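Side-chain contacts in enoyl-CoA hydratase, EchA12_1 (Mycobacterium marinum M, PDB 3QRE), which probably catalyses the reversible addition of water to the double bond of enoyl-CoA thioesters, as crotonase-family enzymes of fatty acid metabolism do: residues 176-179 and 180-183; 124-127 and 128-131. All coordinates share one frame; numbering follows the deposited sequence.

Overall arrangement
The two contacts come in series along the chain: contact 2 (124-131) is complete before contact 1 (176-183) begins, and their centres lie about 15 Å apart. Contact 2 holds a short 3-10 turn in the connection that leads into strand 133-137, an inner strand of the larger mixed sheet, whereas contact 1 spans the N-cap and the first turn and a half of helix 178-185. They meet at His124, whose ring stacks with Phe176 and forms an edge-to-face pair with Trp180. Helix 144-151 lies against both, and so does Thr253 near the modelled end of the chain. Contact 1 also touches both other subunits; through His124 the turn before strand 133-137 is thus packed against a helix at the subunit interfaces of this crotonase-like protein.

Contact 1: residues 176-179 and 180-183; sequences FGIS and WILP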
# COMPACT_ATOMS: atom_id res chain seq x y z
N PHE A 176 -1.69 -12.92 -14.43
CA PHE A 176 -0.79 -11.77 -14.43
C PHE A 176 -1.41 -10.53 -15.10
O PHE A 176 -0.69 -9.62 -15.50
CB PHE A 176 0.59 -12.09 -15.05
CG PHE A 176 1.29 -13.27 -14.42
CD1 PHE A 176 1.35 -14.50 -15.09
CD2 PHE A 176 1.90 -13.16 -13.19
CE1 PHE A 176 1.98 -15.60 -14.52
CE2 PHE A 176 2.54 -14.25 -12.61
CZ PHE A 176 2.58 -15.48 -13.28
N GLY A 177 -2.74 -10.50 -15.23
CA GLY A 177 -3.43 -9.33 -15.76
C GLY A 177 -3.79 -8.30 -14.68
O GLY A 177 -3.12 -8.21 -13.65
N ILE A 178 -4.87 -7.55 -14.91
CA ILE A 178 -5.30 -6.48 -13.99
C ILE A 178 -5.60 -6.99 -12.56
O ILE A 178 -5.37 -6.28 -11.57
CB ILE A 178 -6.56 -5.78 -14.54
CG1 ILE A 178 -6.82 -4.46 -13.81
CG2 ILE A 178 -7.81 -6.73 -14.43
CD1 ILE A 178 -5.76 -3.40 -14.06
N SER A 179 -6.10 -8.21 -12.42
CA SER A 179 -6.47 -8.67 -11.07
C SER A 179 -5.22 -9.05 -10.28
O SER A 179 -5.27 -9.22 -9.07
CB SER A 179 -7.44 -9.84 -11.14
OG SER A 179 -6.73 -10.98 -11.58
N TRP A 180 -4.10 -9.15 -10.99
CA TRP A 180 -2.78 -9.34 -10.40
C TRP A 180 -2.14 -7.98 -10.05
O TRP A 180 -1.86 -7.71 -8.88
CB TRP A 180 -1.90 -10.13 -11.38
CG TRP A 180 -0.51 -10.40 -10.92
CD1 TRP A 180 -0.13 -11.33 -9.98
CD2 TRP A 180 0.71 -9.77 -11.39
NE1 TRP A 180 1.24 -11.31 -9.83
CE2 TRP A 180 1.78 -10.37 -10.68
CE3 TRP A 180 0.99 -8.77 -12.32
CZ2 TRP A 180 3.12 -10.01 -10.89
CZ3 TRP A 180 2.33 -8.40 -12.52
CH2 TRP A 180 3.37 -9.03 -11.82
N ILE A 181 -1.91 -7.13 -11.07
CA ILE A 181 -1.19 -5.87 -10.86
C ILE A 181 -1.94 -4.85 -9.98
O ILE A 181 -1.35 -4.25 -9.07
CB ILE A 181 -0.71 -5.25 -12.23
CG1 ILE A 181 0.34 -4.13 -12.00
CG2 ILE A 181 -1.91 -4.85 -13.16
CD1 ILE A 181 1.59 -4.66 -11.21
N LEU A 182 -3.23 -4.66 -10.20
CA LEU A 182 -3.99 -3.64 -9.46
C LEU A 182 -3.89 -3.74 -7.94
O LEU A 182 -3.49 -2.75 -7.31
CB LEU A 182 -5.46 -3.58 -9.91
CG LEU A 182 -6.27 -2.36 -9.44
CD1 LEU A 182 -5.48 -1.03 -9.62
CD2 LEU A 182 -7.65 -2.31 -10.16
N PRO A 183 -4.25 -4.91 -7.35
CA PRO A 183 -4.13 -4.92 -5.89
C PRO A 183 -2.67 -4.84 -5.38
O PRO A 183 -2.44 -4.30 -4.29
CB PRO A 183 -4.81 -6.25 -5.47
CG PRO A 183 -4.77 -7.11 -6.67
CD PRO A 183 -4.78 -6.19 -7.87
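Phe176 turns a ring edge onto one face of the Trp180 indole, its CD2 lying 3.8 Å from Trp180 CE2. The pair is T-shaped, with the phenyl plane at 79° to the five-membered ring. Trp180 is set for this by a first torsion of 180°, which puts CG opposite the backbone N and swings the indole back beside the residues that precede the helix.

Gly177 holds the N-cap position, and its carbonyl takes two bonds. Ile181 N gives a straight one to Gly177 O, 3.0 Å long, meeting the carbonyl almost head-on; Trp180 N reaches Gly177 O at the same 3.0 Å, but from above the carbonyl plane and with a more bent N-H angle of 139°. Leu182 N then bonds to Ile178 O, continuing the helical pattern. Pro183 has no N-H to carry it further, and the helix kinks there; Pro183 CG lies 3.2 Å from Ser179 O. Further on, Trp180 O accepts from Arg184 NH2 and Leu182 O is paired with the hydroxyl of Thr186. Ser179, small and polar, turns its hydroxyl to a weak bond with Leu172 O.

Branched and apolar residues suit the buried side, where Ile178 CD1 approaches Leu182 CB at 4.2 Å. Ile178 and Leu182 face Leu150 of helix 144-151, Pro183 packs on helix 188-197, and Trp180 meets Trp188 of a neighbouring subunit.

Contact 2: residues 124-127 and 128-131; sequences HFVT and MLRK
His124 O is gripped twice by Thr127: the hydroxyl OG1 donates to it over 2.8 Å, in the carbonyl plane, and the Thr127 backbone N bonds to the same oxygen. Threonine suits the position because its first torsion of 78° folds OG1 back over its own backbone, toward His124, while the rest of the side chain packs on Met151 and Tyr249.

Met128 returns across the turn to the His124 ring. Its chain runs extended to the sulfur and then bends at chi3 (-67°), which brings CE over one face of the imidazole in a CH-pi contact, 4.3 Å from the centroid; SD lies obliquely to the same ring. A flexible thioether can follow this path, and Met128 CE also rests 3.8 Å from Phe125 CA.

The backbone makes a 3-10 turn, with bonds from residue i+3 to i: Met128 N to Phe125 O is 2.9 Å, followed by a weak one from Leu129 N to Val126 O at 3.3 Å. Val126 O also accepts from Lys245 NZ.

On the apolar side, Leu129 CD2 approaches Phe125 CE1 obliquely at 4.2 Å, and both side chains pack on Ile66 of helix 56-71. Beyond them the chain heads into strand 133-137, with Lys131 NZ bonded to the carbonyls of Ile75 and Ala69.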
# COMPACT_ATOMS: atom_id res chain seq x y z
N HIS A 124 2.16 -9.00 -18.43
CA HIS A 124 3.16 -8.32 -17.60
C HIS A 124 4.59 -8.42 -18.15
O HIS A 124 5.56 -8.25 -17.40
CB HIS A 124 3.13 -8.91 -16.19
CG HIS A 124 3.58 -10.32 -16.13
ND1 HIS A 124 3.19 -11.26 -17.07
CD2 HIS A 124 4.38 -10.97 -15.26
CE1 HIS A 124 3.73 -12.43 -16.76
NE2 HIS A 124 4.46 -12.29 -15.67
N PHE A 125 4.73 -8.69 -19.44
CA PHE A 125 6.07 -8.91 -19.99
C PHE A 125 6.97 -7.66 -19.87
O PHE A 125 8.19 -7.78 -19.74
CB PHE A 125 5.98 -9.44 -21.43
CG PHE A 125 6.12 -8.37 -22.46
CD1 PHE A 125 7.36 -8.18 -23.10
CD2 PHE A 125 5.05 -7.57 -22.79
CE1 PHE A 125 7.51 -7.16 -24.06
CE2 PHE A 125 5.19 -6.58 -23.74
CZ PHE A 125 6.43 -6.36 -24.37
N VAL A 126 6.38 -6.48 -19.90
CA VAL A 126 7.12 -5.23 -19.64
C VAL A 126 7.86 -5.22 -18.30
O VAL A 126 8.98 -4.64 -18.19
CB VAL A 126 6.21 -4.00 -19.84
CG1 VAL A 126 6.75 -2.79 -19.15
CG2 VAL A 126 6.05 -3.70 -21.33
N THR A 127 7.29 -5.88 -17.29
CA THR A 127 7.94 -5.99 -16.00
C THR A 127 9.19 -6.86 -16.04
O THR A 127 9.97 -6.84 -15.10
CB THR A 127 7.01 -6.53 -14.87
OG1 THR A 127 6.87 -7.95 -15.00
CG2 THR A 127 5.63 -5.85 -14.87
N MET A 128 9.39 -7.64 -17.10
CA MET A 128 10.54 -8.56 -17.14
C MET A 128 11.64 -8.05 -18.07
O MET A 128 12.61 -8.76 -18.34
CB MET A 128 10.07 -9.96 -17.55
CG MET A 128 9.08 -10.54 -16.54
SD MET A 128 8.49 -12.22 -16.86
CE MET A 128 7.50 -12.07 -18.35
N LEU A 129 11.48 -6.83 -18.58
CA LEU A 129 12.49 -6.22 -19.41
C LEU A 129 13.68 -5.81 -18.54
O LEU A 129 13.53 -5.55 -17.35
CB LEU A 129 11.95 -4.96 -20.14
CG LEU A 129 10.80 -5.10 -21.15
CD1 LEU A 129 10.41 -3.76 -21.71
CD2 LEU A 129 11.12 -6.13 -22.27
N ARG A 130 14.85 -5.77 -19.17
CA ARG A 130 16.03 -5.18 -18.57
C ARG A 130 15.92 -3.65 -18.41
O ARG A 130 16.66 -3.06 -17.64
CB ARG A 130 17.25 -5.52 -19.44
CG ARG A 130 17.77 -6.97 -19.27
CD ARG A 130 19.02 -7.24 -20.18
NE ARG A 130 18.65 -7.35 -21.59
CZ ARG A 130 18.76 -6.37 -22.50
NH1 ARG A 130 19.27 -5.17 -22.16
NH2 ARG A 130 18.39 -6.59 -23.76
N LYS A 131 15.01 -3.02 -19.15
CA LYS A 131 14.96 -1.54 -19.19
C LYS A 131 13.64 -0.99 -18.67
O LYS A 131 12.61 -1.59 -18.88
CB LYS A 131 15.20 -1.04 -20.64
CG LYS A 131 16.52 -1.52 -21.21
CD LYS A 131 16.76 -1.16 -22.68
CE LYS A 131 18.17 -1.68 -23.04
NZ LYS A 131 18.68 -1.28 -24.40